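Local coordinates for protein transcriptional regulator Tm0710 (Thermotoga maritima, PDB 2A61) that probably binds DNA as a dimeric MarR-family transcriptional regulator through a winged helix-turn-helix domain, at residues K19-G22 / R23-L26. Residues are numbered along the deposited sequence; the frame is centred on the assembly and turned at random.
Sequences KVEG and RKVL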
ATOM      1  N   LYS A  19      -1.144  -7.026  -4.045  1.00 18.53           N
ATOM      2  CA  LYS A  19      -0.513  -6.675  -2.745  1.00 19.75           C
ATOM      3  C   LYS A  19      -0.741  -7.804  -1.724  1.00 20.40           C
ATOM      4  O   LYS A  19       0.209  -8.285  -1.096  1.00 19.56           O
ATOM      5  CB  LYS A  19      -1.073  -5.343  -2.211  1.00 19.82           C
ATOM      6  CG  LYS A  19      -0.509  -4.873  -0.830  1.00 19.65           C
ATOM      7  CD  LYS A  19      -1.400  -3.761  -0.268  1.00 22.35           C
ATOM      8  CE  LYS A  19      -0.868  -3.203   1.093  1.00 24.58           C
ATOM      9  NZ  LYS A  19       0.374  -2.453   0.801  1.00 28.83           N
ATOM     10  N   VAL A  20      -2.000  -8.229  -1.584  1.00 20.07           N
ATOM     11  CA  VAL A  20      -2.381  -9.261  -0.640  1.00 20.69           C
ATOM     12  C   VAL A  20      -1.732 -10.586  -0.978  1.00 19.93           C
ATOM     13  O   VAL A  20      -1.162 -11.258  -0.103  1.00 20.30           O
ATOM     14  CB  VAL A  20      -3.922  -9.373  -0.542  1.00 20.17           C
ATOM     15  CG1 VAL A  20      -4.355 -10.571   0.336  1.00 23.93           C
ATOM     16  CG2 VAL A  20      -4.491  -8.064  -0.017  1.00 20.78           C
ATOM     17  N   GLU A  21      -1.754 -10.941  -2.249  1.00 20.48           N
ATOM     18  CA  GLU A  21      -1.153 -12.191  -2.683  1.00 21.26           C
ATOM     19  C   GLU A  21       0.352 -12.312  -2.358  1.00 19.52           C
ATOM     20  O   GLU A  21       0.797 -13.316  -1.831  1.00 18.57           O
ATOM     21  CB  GLU A  21      -1.399 -12.397  -4.171  1.00 22.14           C
ATOM     22  CG  GLU A  21      -0.871 -13.757  -4.675  1.00 26.07           C
ATOM     23  CD  GLU A  21      -1.679 -14.990  -4.172  1.00 29.62           C
ATOM     24  OE1 GLU A  21      -2.886 -14.892  -3.855  1.00 28.61           O
ATOM     25  OE2 GLU A  21      -1.073 -16.079  -4.101  1.00 34.69           O
ATOM     26  N   GLY A  22       1.098 -11.265  -2.687  1.00 19.04           N
ATOM     27  CA  GLY A  22       2.513 -11.129  -2.372  1.00 16.87           C
ATOM     28  C   GLY A  22       2.783 -11.212  -0.885  1.00 16.60           C
ATOM     29  O   GLY A  22       3.727 -11.896  -0.481  1.00 16.47           O
ATOM     30  N   ARG A  23       1.960 -10.559  -0.071  1.00 15.89           N
ATOM     31  CA  ARG A  23       2.215 -10.500   1.409  1.00 15.11           C
ATOM     32  C   ARG A  23       1.930 -11.795   2.192  1.00 16.25           C
ATOM     33  O   ARG A  23       2.230 -11.887   3.385  1.00 15.42           O
ATOM     34  CB  ARG A  23       1.498  -9.310   2.038  1.00 15.33           C
ATOM     35  CG  ARG A  23       2.277  -7.958   1.809  1.00 16.82           C
ATOM     36  CD  ARG A  23       1.428  -6.753   2.160  1.00 20.01           C
ATOM     37  NE  ARG A  23       2.061  -5.452   1.977  1.00 20.20           N
ATOM     38  CZ  ARG A  23       2.306  -4.578   2.960  1.00 21.59           C
ATOM     39  NH1 ARG A  23       1.953  -4.821   4.210  1.00 21.14           N
ATOM     40  NH2 ARG A  23       2.860  -3.418   2.686  1.00 19.89           N
ATOM     41  N   LYS A  24       1.354 -12.779   1.501  1.00 17.06           N
ATOM     42  CA  LYS A  24       1.061 -14.120   2.052  1.00 18.93           C
ATOM     43  C   LYS A  24       2.350 -14.840   2.461  1.00 20.45           C
ATOM     44  O   LYS A  24       2.341 -15.669   3.377  1.00 19.46           O
ATOM     45  CB  LYS A  24       0.248 -14.955   1.054  1.00 18.11           C
ATOM     46  CG  LYS A  24      -1.199 -14.497   0.931  1.00 20.89           C
ATOM     47  CD  LYS A  24      -1.914 -15.311  -0.149  1.00 24.04           C
ATOM     48  CE  LYS A  24      -3.395 -14.975  -0.217  1.00 24.73           C
ATOM     49  NZ  LYS A  24      -3.977 -15.689  -1.377  1.00 23.59           N
ATOM     50  N   VAL A  25       3.469 -14.502   1.813  1.00 20.69           N
ATOM     51  CA  VAL A  25       4.769 -15.045   2.216  1.00 20.53           C
ATOM     52  C   VAL A  25       5.281 -14.549   3.593  1.00 20.49           C
ATOM     53  O   VAL A  25       6.084 -15.225   4.229  1.00 19.77           O
ATOM     54  CB  VAL A  25       5.895 -14.905   1.103  1.00 22.25           C
ATOM     55  CG1 VAL A  25       5.368 -15.317  -0.288  1.00 22.26           C
ATOM     56  CG2 VAL A  25       6.401 -13.567   1.051  1.00 21.41           C
ATOM     57  N   LEU A  26       4.807 -13.393   4.059  1.00 19.81           N
ATOM     58  CA  LEU A  26       5.206 -12.890   5.359  1.00 20.34           C
ATOM     59  C   LEU A  26       4.860 -13.826   6.532  1.00 20.69           C
ATOM     60  O   LEU A  26       5.471 -13.759   7.592  1.00 20.29           O
ATOM     61  CB  LEU A  26       4.566 -11.542   5.611  1.00 21.12           C
ATOM     62  CG  LEU A  26       4.859 -10.340   4.688  1.00 22.20           C
ATOM     63  CD1 LEU A  26       4.060  -9.132   5.220  1.00 22.48           C
ATOM     64  CD2 LEU A  26       6.370 -10.035   4.630  1.00 23.04           C
TER
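Arg23 N donates the helical i+4 to i hydrogen bond of 3.0 Å to Lys19 O, and beyond it the helical bonding slackens. Lys24 N is shared weakly between Val20 O and Glu21 O. Val25 N makes a weak, long bond of 3.5 Å to Gly22 O. A type I turn then runs from Arg23 to Leu26, closed by Leu26 N on Arg23 O at 3.1 Å.

Glu21 and Lys24 form a salt bridge three residues apart, with Glu21 OE1 2.8 Å from Lys24 NZ. The ammonium reaches OE1 from above the carboxylate plane, 42° out of it. A bend at chi2 (70°) brings the carboxylate round to the extended lysine chain. The other oxygen, OE2, forms a salt bridge with Arg107 of helix 95-119, and Lys24 NZ also donates to Ser143 O of the second subunit.

Lys19 and Arg23 run side by side in the same direction. Lys19 CE lies 3.7 Å above the plane of the Arg23 guanidinium, offset toward its rim. Lys19 NZ and Arg23 NH2 are two like charges 3.3 Å apart. Arg23 NH2 forms a salt bridge with Asp37 of helix 33-45, which would probably ease the closeness of the two positive groups.

Here the i+4 bonding of helix 5-23 gives way to weak bonds and a type I turn leading to helix 26-29. Its side chains tie it to helices 33-45 and 95-119 and to the second subunit, consistent with the helical dimerisation region of MarR proteins.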